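Local coordinates for fiber protein 2 (Fowl adenovirus 1, PDB 2VTW) that forms the short fibre that protrudes from the capsid vertices as a homotrimer, its C-terminal head probably attaching the virion to a host receptor, at residues Y71-V76 against I121-S126; T81-S86 against T162-I167; V114-Q119 against P155-N160. All blocks are in the same frame, centred on the assembly; numbering follows the deposited sequence.

Overall arrangement
All three contacts reach one mixed beta sheet of the C-terminal head domain, where strand 71-76 pairs with strand 163-173 and that in turn with strand 147-157. Contact 1 is partly buried, its centre about 8 Å from that of the chain, and sets aromatic rings, a threonine hydroxyl and a bridging water between a strand and a loop. Contact 2, mostly buried, lays a loop over strand 163-173 through a cysteine, a tyrosine and a leucine, with a sulfate at its exposed end. Contact 3, its centre about 16 Å from that of the chain, combines parallel backbone pairing with asparagine side-chain bonds. Trp75 joins them, packing on Leu166, Phe115 and Val156.

Contact 1 of 3, residues Y71-V76 against I121-S126; sequences YFTVWV and IPYYAS
Tyr71 meets Tyr123 where strand 71-76, part of the beta sheet of the fibre head, is flanked by the loop 121-126 that leads into strand 129-140. The OH of Tyr123 comes up at the edge of the Tyr71 ring, near its plane, and lies 3.5 Å from Tyr71 CB. Phe72 points its CB away from the loop, its ring stacking on Phe171; Thr73 comes next. With OG1 beside its backbone N (chi1 -58°), Thr73 gives its proton to Tyr124 O at 2.6 Å, approaching at a C=O...donor angle of 154° and tilted from the carbonyl plane. The same hydroxyl is hydrogen-bonded to Thr170 OG1 on the neighbouring strand 163-173, an atom that Ser126 N of the loop also bonds, and it sits against the Tyr123 ring, 3.2 Å from CE1. Farther along, the indole of Trp75 crosses the Tyr124 side chain at about a right angle. The six-membered ring and the phenol are inclined at 42°, an oblique pairing in which Trp75 CZ2 comes within 3.5 Å of Tyr124 CD2; the phenol OH, beyond this, bonds to Gln152 NE2. Polar groups that do not meet directly are joined by water 1, which accepts from Trp75 NE1 and from Tyr124 N and donates to Pro122 O, the last at 2.7 Å from the water oxygen.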
loop_
_atom_site.group_PDB
_atom_site.type_symbol
_atom_site.label_atom_id
_atom_site.label_comp_id
_atom_site.label_asym_id
_atom_site.label_seq_id
_atom_site.Cartn_x
_atom_site.Cartn_y
_atom_site.Cartn_z
ATOM N N TYR A 71 -9.132 -0.879 -20.482
ATOM C CA TYR A 71 -8.989 -1.745 -19.289
ATOM C C TYR A 71 -8.639 -3.161 -19.666
ATOM O O TYR A 71 -9.002 -3.629 -20.728
ATOM C CB TYR A 71 -10.262 -1.786 -18.455
ATOM C CG TYR A 71 -10.702 -0.498 -17.810
ATOM C CD1 TYR A 71 -10.125 0.745 -18.129
ATOM C CD2 TYR A 71 -11.737 -0.507 -16.910
ATOM C CE1 TYR A 71 -10.571 1.910 -17.525
ATOM C CE2 TYR A 71 -12.198 0.648 -16.336
ATOM C CZ TYR A 71 -11.605 1.842 -16.627
ATOM O OH TYR A 71 -12.086 2.969 -16.018
ATOM N N PHE A 72 -7.911 -3.841 -18.792
ATOM C CA PHE A 72 -7.735 -5.278 -18.914
ATOM C C PHE A 72 -7.528 -5.937 -17.560
ATOM O O PHE A 72 -7.006 -5.305 -16.620
ATOM C CB PHE A 72 -6.620 -5.634 -19.898
ATOM C CG PHE A 72 -5.226 -5.343 -19.422
ATOM C CD1 PHE A 72 -4.534 -6.261 -18.659
ATOM C CD2 PHE A 72 -4.577 -4.171 -19.811
ATOM C CE1 PHE A 72 -3.252 -6.018 -18.242
ATOM C CE2 PHE A 72 -3.281 -3.913 -19.404
ATOM C CZ PHE A 72 -2.611 -4.838 -18.628
ATOM N N THR A 73 -7.929 -7.206 -17.463
ATOM C CA THR A 73 -7.949 -7.919 -16.180
ATOM C C THR A 73 -6.992 -9.088 -16.195
ATOM O O THR A 73 -6.893 -9.828 -17.190
ATOM C CB THR A 73 -9.369 -8.396 -15.837
ATOM O OG1 THR A 73 -10.243 -7.267 -15.795
ATOM C CG2 THR A 73 -9.425 -9.165 -14.500
ATOM N N VAL A 74 -6.279 -9.232 -15.090
ATOM C CA VAL A 74 -5.462 -10.387 -14.791
ATOM C C VAL A 74 -6.016 -11.030 -13.488
ATOM O O VAL A 74 -6.279 -10.338 -12.494
ATOM C CB VAL A 74 -3.979 -9.990 -14.610
ATOM C CG1 VAL A 74 -3.120 -11.198 -14.137
ATOM C CG2 VAL A 74 -3.441 -9.444 -15.917
ATOM N N TRP A 75 -6.235 -12.344 -13.532
ATOM C CA TRP A 75 -6.674 -13.131 -12.380
ATOM C C TRP A 75 -5.501 -13.813 -11.719
ATOM O O TRP A 75 -4.784 -14.558 -12.370
ATOM C CB TRP A 75 -7.691 -14.195 -12.829
ATOM C CG TRP A 75 -9.018 -13.615 -13.089
ATOM C CD1 TRP A 75 -9.520 -13.237 -14.284
ATOM C CD2 TRP A 75 -10.024 -13.313 -12.109
ATOM N NE1 TRP A 75 -10.779 -12.714 -14.118
ATOM C CE2 TRP A 75 -11.106 -12.745 -12.787
ATOM C CE3 TRP A 75 -10.094 -13.439 -10.721
ATOM C CZ2 TRP A 75 -12.261 -12.337 -12.129
ATOM C CZ3 TRP A 75 -11.231 -13.036 -10.076
ATOM C CH2 TRP A 75 -12.303 -12.501 -10.770
ATOM N N VAL A 76 -5.266 -13.549 -10.435
ATOM C CA VAL A 76 -4.290 -14.350 -9.675
ATOM C C VAL A 76 -5.049 -15.443 -8.924
ATOM O O VAL A 76 -6.045 -15.159 -8.219
ATOM C CB VAL A 76 -3.433 -13.522 -8.708
ATOM C CG1 VAL A 76 -2.608 -14.416 -7.797
ATOM C CG2 VAL A 76 -2.528 -12.597 -9.503
ATOM N N ILE A 121 -18.471 -14.953 -20.907
ATOM C CA ILE A 121 -18.054 -13.558 -21.056
ATOM C C ILE A 121 -16.699 -13.573 -20.349
ATOM O O ILE A 121 -16.640 -13.737 -19.134
ATOM C CB ILE A 121 -19.050 -12.590 -20.365
ATOM C CG1 ILE A 121 -20.495 -12.874 -20.821
ATOM C CG2 ILE A 121 -18.698 -11.112 -20.625
ATOM C CD1 ILE A 121 -21.569 -12.164 -19.979
ATOM N N PRO A 122 -15.589 -13.509 -21.106
ATOM C CA PRO A 122 -14.304 -13.734 -20.449
ATOM C C PRO A 122 -13.721 -12.520 -19.692
ATOM O O PRO A 122 -12.760 -12.696 -18.956
ATOM C CB PRO A 122 -13.388 -14.125 -21.612
ATOM C CG PRO A 122 -13.937 -13.393 -22.758
ATOM C CD PRO A 122 -15.422 -13.255 -22.547
ATOM N N TYR A 123 -14.281 -11.323 -19.889
ATOM C CA TYR A 123 -13.843 -10.134 -19.146
ATOM C C TYR A 123 -14.679 -9.853 -17.881
ATOM O O TYR A 123 -15.913 -9.691 -17.932
ATOM C CB TYR A 123 -13.847 -8.885 -20.030
ATOM C CG TYR A 123 -13.537 -7.598 -19.298
ATOM C CD1 TYR A 123 -12.238 -7.292 -18.905
ATOM C CD2 TYR A 123 -14.544 -6.677 -19.020
ATOM C CE1 TYR A 123 -11.940 -6.078 -18.248
ATOM C CE2 TYR A 123 -14.264 -5.466 -18.353
ATOM C CZ TYR A 123 -12.958 -5.186 -17.971
ATOM O OH TYR A 123 -12.698 -4.007 -17.327
ATOM N N TYR A 124 -13.974 -9.780 -16.754
ATOM C CA TYR A 124 -14.555 -9.301 -15.512
ATOM C C TYR A 124 -13.848 -7.991 -15.084
ATOM O O TYR A 124 -12.620 -7.957 -14.996
ATOM C CB TYR A 124 -14.387 -10.370 -14.437
ATOM C CG TYR A 124 -14.990 -9.979 -13.102
ATOM C CD1 TYR A 124 -16.352 -10.129 -12.866
ATOM C CD2 TYR A 124 -14.201 -9.466 -12.078
ATOM C CE1 TYR A 124 -16.911 -9.774 -11.662
ATOM C CE2 TYR A 124 -14.767 -9.109 -10.858
ATOM C CZ TYR A 124 -16.117 -9.264 -10.669
ATOM O OH TYR A 124 -16.701 -8.931 -9.483
ATOM N N ALA A 125 -14.637 -6.943 -14.823
ATOM C CA ALA A 125 -14.146 -5.644 -14.312
ATOM C C ALA A 125 -14.041 -5.663 -12.786
ATOM O O ALA A 125 -15.059 -5.617 -12.096
ATOM C CB ALA A 125 -15.085 -4.515 -14.736
ATOM N N SER A 126 -12.812 -5.756 -12.282
ATOM C CA SER A 126 -12.499 -5.504 -10.865
ATOM C C SER A 126 -12.954 -4.092 -10.501
ATOM O O SER A 126 -12.530 -3.127 -11.130
ATOM C CB SER A 126 -11.007 -5.669 -10.657
ATOM O OG SER A 126 -10.645 -5.668 -9.299
HETATM O O HOH W 1 -11.655 -11.386 -16.846
#

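Contact 2 of 3, residues T81-S86 against T162-I167; sequences TQCNPS and TTYNLI. With SO4 (sulfate ion), chain G.
Cys83 and Tyr164 are the residues whose CA atoms come nearest, 6.9 Å apart, as the irregular segment 81-86 passes over strand 163-173 of the head's beta sheet without pairing with it. Side chains span the gap. Cys83 makes a CH-pi contact, its CB lying over one face of the Tyr164 ring, 4.0 Å from the centroid and offset toward the rim. SG, anti to the backbone N (chi1 -167°), makes an oblique sulfur-aromatic contact with the same ring and reaches Leu166 CD1. Leu166 CD2 also packs against Pro85 CD at 3.5 Å, while Trp75 packs on both residues. At the other end the Gln82 amide stands almost perpendicular to the phenol, and Tyr164 OH donates to Gln82 OE1 at 2.5 Å from above the carbonyl plane; Asn160 ND2 is a second partner of that hydroxyl. Through NE2 the same amide donates to O1 of a sulfate, probably from the crystallisation liquor, and more weakly to O2. Sulfate O3 takes bonds from the backbone N of Thr81 and Gln82 and a weak one from Thr81 OG1; the nearly straight bond from Gln82 N to sulfate O3 measures 2.7 Å, at 175°.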
loop_
_atom_site.group_PDB
_atom_site.type_symbol
_atom_site.label_atom_id
_atom_site.label_comp_id
_atom_site.label_asym_id
_atom_site.label_seq_id
_atom_site.Cartn_x
_atom_site.Cartn_y
_atom_site.Cartn_z
ATOM N N THR A 81 -5.376 -25.675 -11.242
ATOM C CA THR A 81 -6.120 -26.560 -12.158
ATOM C C THR A 81 -7.632 -26.340 -12.121
ATOM O O THR A 81 -8.254 -26.207 -13.177
ATOM C CB THR A 81 -5.736 -28.062 -11.940
ATOM O OG1 THR A 81 -5.790 -28.380 -10.542
ATOM C CG2 THR A 81 -4.326 -28.313 -12.415
ATOM N N GLN A 82 -8.221 -26.226 -10.930
ATOM C CA GLN A 82 -9.685 -26.086 -10.809
ATOM C C GLN A 82 -10.268 -24.723 -11.203
ATOM O O GLN A 82 -11.420 -24.646 -11.651
ATOM C CB GLN A 82 -10.154 -26.390 -9.375
ATOM C CG GLN A 82 -9.742 -27.730 -8.775
ATOM C CD GLN A 82 -10.291 -27.905 -7.363
ATOM O OE1 GLN A 82 -11.510 -27.947 -7.162
ATOM N NE2 GLN A 82 -9.405 -27.982 -6.378
ATOM N N CYS A 83 -9.518 -23.637 -10.997
ATOM C CA CYS A 83 -10.042 -22.288 -11.321
ATOM C C CYS A 83 -8.897 -21.273 -11.532
ATOM O O CYS A 83 -8.362 -20.711 -10.583
ATOM C CB CYS A 83 -11.011 -21.831 -10.225
ATOM S SG CYS A 83 -11.960 -20.412 -10.670
ATOM N N ASN A 84 -8.534 -21.072 -12.798
ATOM C CA ASN A 84 -7.321 -20.372 -13.202
ATOM C C ASN A 84 -7.535 -19.659 -14.547
ATOM O O ASN A 84 -6.872 -19.966 -15.521
ATOM C CB ASN A 84 -6.179 -21.375 -13.304
ATOM C CG ASN A 84 -4.813 -20.717 -13.340
ATOM O OD1 ASN A 84 -4.692 -19.474 -13.294
ATOM N ND2 ASN A 84 -3.765 -21.540 -13.377
ATOM N N PRO A 85 -8.452 -18.683 -14.591
ATOM C CA PRO A 85 -8.869 -18.023 -15.840
ATOM C C PRO A 85 -7.737 -17.422 -16.685
ATOM O O PRO A 85 -7.876 -17.346 -17.910
ATOM C CB PRO A 85 -9.795 -16.905 -15.359
ATOM C CG PRO A 85 -10.178 -17.251 -13.975
ATOM C CD PRO A 85 -9.157 -18.142 -13.413
ATOM N N SER A 86 -6.644 -17.028 -16.028
ATOM C CA SER A 86 -5.510 -16.323 -16.645
ATOM C C SER A 86 -4.292 -17.203 -16.837
ATOM O O SER A 86 -3.310 -16.761 -17.394
ATOM C CB SER A 86 -5.115 -15.083 -15.790
ATOM O OG SER A 86 -6.086 -14.050 -15.933
ATOM N N THR A 162 -19.224 -24.663 -8.417
ATOM C CA THR A 162 -18.659 -24.218 -7.167
ATOM C C THR A 162 -17.891 -22.881 -7.377
ATOM O O THR A 162 -17.328 -22.591 -8.426
ATOM C CB THR A 162 -17.793 -25.328 -6.526
ATOM O OG1 THR A 162 -18.642 -26.162 -5.714
ATOM C CG2 THR A 162 -16.680 -24.789 -5.663
ATOM N N THR A 163 -17.916 -22.077 -6.330
ATOM C CA THR A 163 -17.299 -20.754 -6.312
ATOM C C THR A 163 -15.918 -20.901 -5.672
ATOM O O THR A 163 -15.749 -21.622 -4.704
ATOM C CB THR A 163 -18.280 -19.808 -5.580
ATOM O OG1 THR A 163 -18.747 -18.771 -6.456
ATOM C CG2 THR A 163 -17.757 -19.338 -4.308
ATOM N N TYR A 164 -14.905 -20.296 -6.300
ATOM C CA TYR A 164 -13.553 -20.203 -5.750
ATOM C C TYR A 164 -13.150 -18.706 -5.618
ATOM O O TYR A 164 -13.447 -17.878 -6.487
ATOM C CB TYR A 164 -12.530 -20.866 -6.684
ATOM C CG TYR A 164 -12.763 -22.329 -6.968
ATOM C CD1 TYR A 164 -11.938 -23.304 -6.420
ATOM C CD2 TYR A 164 -13.788 -22.730 -7.828
ATOM C CE1 TYR A 164 -12.141 -24.669 -6.699
ATOM C CE2 TYR A 164 -14.006 -24.095 -8.115
ATOM C CZ TYR A 164 -13.181 -25.057 -7.541
ATOM O OH TYR A 164 -13.383 -26.405 -7.815
ATOM N N ASN A 165 -12.442 -18.385 -4.540
ATOM C CA ASN A 165 -12.002 -17.000 -4.287
ATOM C C ASN A 165 -10.615 -16.736 -4.884
ATOM O O ASN A 165 -9.626 -17.352 -4.503
ATOM C CB ASN A 165 -12.026 -16.693 -2.801
ATOM C CG ASN A 165 -13.425 -16.780 -2.198
ATOM O OD1 ASN A 165 -14.432 -16.357 -2.781
ATOM N ND2 ASN A 165 -13.488 -17.346 -1.021
ATOM N N LEU A 166 -10.592 -15.833 -5.862
ATOM C CA LEU A 166 -9.388 -15.380 -6.558
ATOM C C LEU A 166 -9.254 -13.851 -6.419
ATOM O O LEU A 166 -10.211 -13.192 -6.018
ATOM C CB LEU A 166 -9.472 -15.734 -8.046
ATOM C CG LEU A 166 -9.119 -17.187 -8.479
ATOM C CD1 LEU A 166 -10.106 -18.212 -7.898
ATOM C CD2 LEU A 166 -9.057 -17.247 -10.010
ATOM N N ILE A 167 -8.085 -13.313 -6.792
ATOM C CA ILE A 167 -7.866 -11.859 -6.872
ATOM C C ILE A 167 -7.920 -11.351 -8.327
ATOM O O ILE A 167 -7.111 -11.747 -9.135
ATOM C CB ILE A 167 -6.488 -11.421 -6.233
ATOM C CG1 ILE A 167 -6.218 -12.164 -4.920
ATOM C CG2 ILE A 167 -6.466 -9.855 -6.059
ATOM C CD1 ILE A 167 -4.784 -12.139 -4.430
HETATM S S SO4 G . -6.084 -27.066 -7.538
HETATM O O1 SO4 G . -6.608 -26.532 -6.294
HETATM O O2 SO4 G . -6.458 -28.466 -7.596
HETATM O O3 SO4 G . -6.641 -26.396 -8.700
HETATM O O4 SO4 G . -4.641 -27.019 -7.468
#

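Contact 3 of 3, residues V114-Q119 against P155-N160; sequences VFNMNQ and PVLATN
Phe115 and Asn116 pair in parallel with Val156 and Leu157, adding a short strand to the edge of the head's sheet beside strand 147-157. Three main-chain bonds alternate across it: Phe115 N donates to Pro155 O at 3.1 Å, Leu157 N to Phe115 O at 2.8 Å, and Met117 N to Leu157 O at 2.9 Å. Two of these acceptors have a further CH neighbour, Val114 CA at Pro155 O and Val156 CA at Phe115 O. Val156 N bonds instead to Tyr164 O of strand 163-173.

Beyond the Asn116-Leu157 bridge, asparagine side chains take over from the backbone. Asn116 OD1 accepts from Asn118 N at 3.1 Å, closing an Asx turn, and also receives a weak bond from Asn118 ND2. That second amide spans the two segments: ND2 donates to Ala158 O, likewise at 3.1 Å, from above the carbonyl plane, a bent bond with an N-H...acceptor angle of 138°. Asn118 CG lies beside its own backbone N (chi1 -66°), which carries the amide across toward Ala158 and brings OD1 close to Thr159 CA and CG2.

The two faces differ. On one, the buried Phe115 and Val156 run side by side, CD2 to CG1 at 3.5 Å, the Phe115 ring lying nearly parallel to the Trp75 ring and meeting Tyr124 obliquely. Met117 CG packs separately against Val156 CG1. The other face is mixed: Leu157 extends alongside Asn116, its CD2 near the carboxamide, with Val114 CG2 against its CB. The chemistry thus divides by position: main-chain bonds fix the parallel register, one asparagine carboxamide folds the turn that follows, and the next links that turn to the neighbouring segment beyond the last beta bridge.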
loop_
_atom_site.group_PDB
_atom_site.type_symbol
_atom_site.label_atom_id
_atom_site.label_comp_id
_atom_site.label_asym_id
_atom_site.label_seq_id
_atom_site.Cartn_x
_atom_site.Cartn_y
_atom_site.Cartn_z
ATOM N N VAL A 114 -20.246 -12.037 -8.511
ATOM C CA VAL A 114 -19.584 -13.284 -8.889
ATOM C C VAL A 114 -19.088 -13.169 -10.327
ATOM O O VAL A 114 -19.768 -12.584 -11.181
ATOM C CB VAL A 114 -20.540 -14.535 -8.730
ATOM C CG1 VAL A 114 -21.886 -14.211 -9.257
ATOM C CG2 VAL A 114 -19.987 -15.766 -9.472
ATOM N N PHE A 115 -17.914 -13.724 -10.589
ATOM C CA PHE A 115 -17.445 -13.913 -11.957
ATOM C C PHE A 115 -17.924 -15.301 -12.424
ATOM O O PHE A 115 -17.393 -16.327 -12.004
ATOM C CB PHE A 115 -15.922 -13.784 -12.029
ATOM C CG PHE A 115 -15.331 -14.059 -13.389
ATOM C CD1 PHE A 115 -15.952 -13.639 -14.534
ATOM C CD2 PHE A 115 -14.126 -14.728 -13.502
ATOM C CE1 PHE A 115 -15.391 -13.900 -15.778
ATOM C CE2 PHE A 115 -13.565 -14.988 -14.758
ATOM C CZ PHE A 115 -14.201 -14.566 -15.883
ATOM N N ASN A 116 -18.949 -15.311 -13.271
ATOM C CA ASN A 116 -19.546 -16.570 -13.730
ATOM C C ASN A 116 -18.854 -17.069 -14.991
ATOM O O ASN A 116 -19.094 -16.571 -16.091
ATOM C CB ASN A 116 -21.054 -16.430 -13.942
ATOM C CG ASN A 116 -21.790 -17.784 -13.898
ATOM O OD1 ASN A 116 -21.191 -18.837 -14.085
ATOM N ND2 ASN A 116 -23.088 -17.740 -13.624
ATOM N N MET A 117 -17.985 -18.056 -14.814
ATOM C CA MET A 117 -17.278 -18.680 -15.928
ATOM C C MET A 117 -18.174 -19.550 -16.834
ATOM O O MET A 117 -17.735 -19.976 -17.900
ATOM C CB MET A 117 -16.146 -19.540 -15.399
ATOM C CG MET A 117 -15.074 -18.742 -14.726
ATOM S SD MET A 117 -13.696 -19.787 -14.388
ATOM C CE MET A 117 -12.964 -19.920 -16.033
ATOM N N ASN A 118 -19.408 -19.811 -16.401
ATOM C CA ASN A 118 -20.368 -20.586 -17.180
ATOM C C ASN A 118 -21.069 -19.795 -18.273
ATOM O O ASN A 118 -21.815 -20.380 -19.049
ATOM C CB ASN A 118 -21.446 -21.181 -16.257
ATOM C CG ASN A 118 -20.891 -22.205 -15.313
ATOM O OD1 ASN A 118 -20.329 -23.198 -15.756
ATOM N ND2 ASN A 118 -21.037 -21.979 -14.008
ATOM N N GLN A 119 -20.896 -18.479 -18.333
ATOM C CA GLN A 119 -21.620 -17.718 -19.346
ATOM C C GLN A 119 -20.691 -17.213 -20.427
ATOM O O GLN A 119 -21.103 -16.418 -21.273
ATOM C CB GLN A 119 -22.476 -16.595 -18.735
ATOM C CG GLN A 119 -21.745 -15.646 -17.837
ATOM C CD GLN A 119 -22.658 -14.612 -17.190
ATOM O OE1 GLN A 119 -23.846 -14.879 -16.914
ATOM N NE2 GLN A 119 -22.106 -13.423 -16.931
ATOM N N PRO A 155 -15.376 -13.947 -5.740
ATOM C CA PRO A 155 -15.801 -15.358 -5.923
ATOM C C PRO A 155 -15.999 -15.704 -7.401
ATOM O O PRO A 155 -16.739 -15.019 -8.076
ATOM C CB PRO A 155 -17.140 -15.439 -5.184
ATOM C CG PRO A 155 -17.588 -14.056 -4.990
ATOM C CD PRO A 155 -16.455 -13.097 -5.244
ATOM N N VAL A 156 -15.340 -16.754 -7.880
ATOM C CA VAL A 156 -15.440 -17.136 -9.300
ATOM C C VAL A 156 -16.238 -18.452 -9.449
ATOM O O VAL A 156 -15.847 -19.470 -8.894
ATOM C CB VAL A 156 -14.050 -17.277 -9.940
ATOM C CG1 VAL A 156 -14.167 -17.529 -11.439
ATOM C CG2 VAL A 156 -13.201 -16.023 -9.673
ATOM N N LEU A 157 -17.364 -18.407 -10.164
ATOM C CA LEU A 157 -18.189 -19.604 -10.336
ATOM C C LEU A 157 -17.638 -20.416 -11.514
ATOM O O LEU A 157 -17.778 -20.027 -12.676
ATOM C CB LEU A 157 -19.670 -19.261 -10.510
ATOM C CG LEU A 157 -20.673 -20.434 -10.443
ATOM C CD1 LEU A 157 -20.718 -21.120 -9.082
ATOM C CD2 LEU A 157 -22.046 -19.939 -10.849
ATOM N N ALA A 158 -16.956 -21.507 -11.169
ATOM C CA ALA A 158 -16.382 -22.436 -12.126
ATOM C C ALA A 158 -17.489 -23.246 -12.830
ATOM O O ALA A 158 -18.677 -23.183 -12.443
ATOM C CB ALA A 158 -15.425 -23.371 -11.404
ATOM N N THR A 159 -17.107 -24.014 -13.858
ATOM C CA THR A 159 -18.082 -24.831 -14.590
ATOM C C THR A 159 -18.647 -25.970 -13.747
ATOM O O THR A 159 -19.770 -26.398 -13.993
ATOM C CB THR A 159 -17.528 -25.359 -15.935
ATOM O OG1 THR A 159 -16.262 -25.991 -15.721
ATOM C CG2 THR A 159 -17.363 -24.224 -16.907
ATOM N N ASN A 160 -17.904 -26.402 -12.731
ATOM C CA ASN A 160 -18.387 -27.363 -11.723
ATOM C C ASN A 160 -19.418 -26.837 -10.700
ATOM O O ASN A 160 -19.709 -27.512 -9.697
ATOM C CB ASN A 160 -17.195 -27.970 -10.962
ATOM C CG ASN A 160 -16.582 -27.016 -9.960
ATOM O OD1 ASN A 160 -17.028 -25.867 -9.820
ATOM N ND2 ASN A 160 -15.561 -27.485 -9.243
#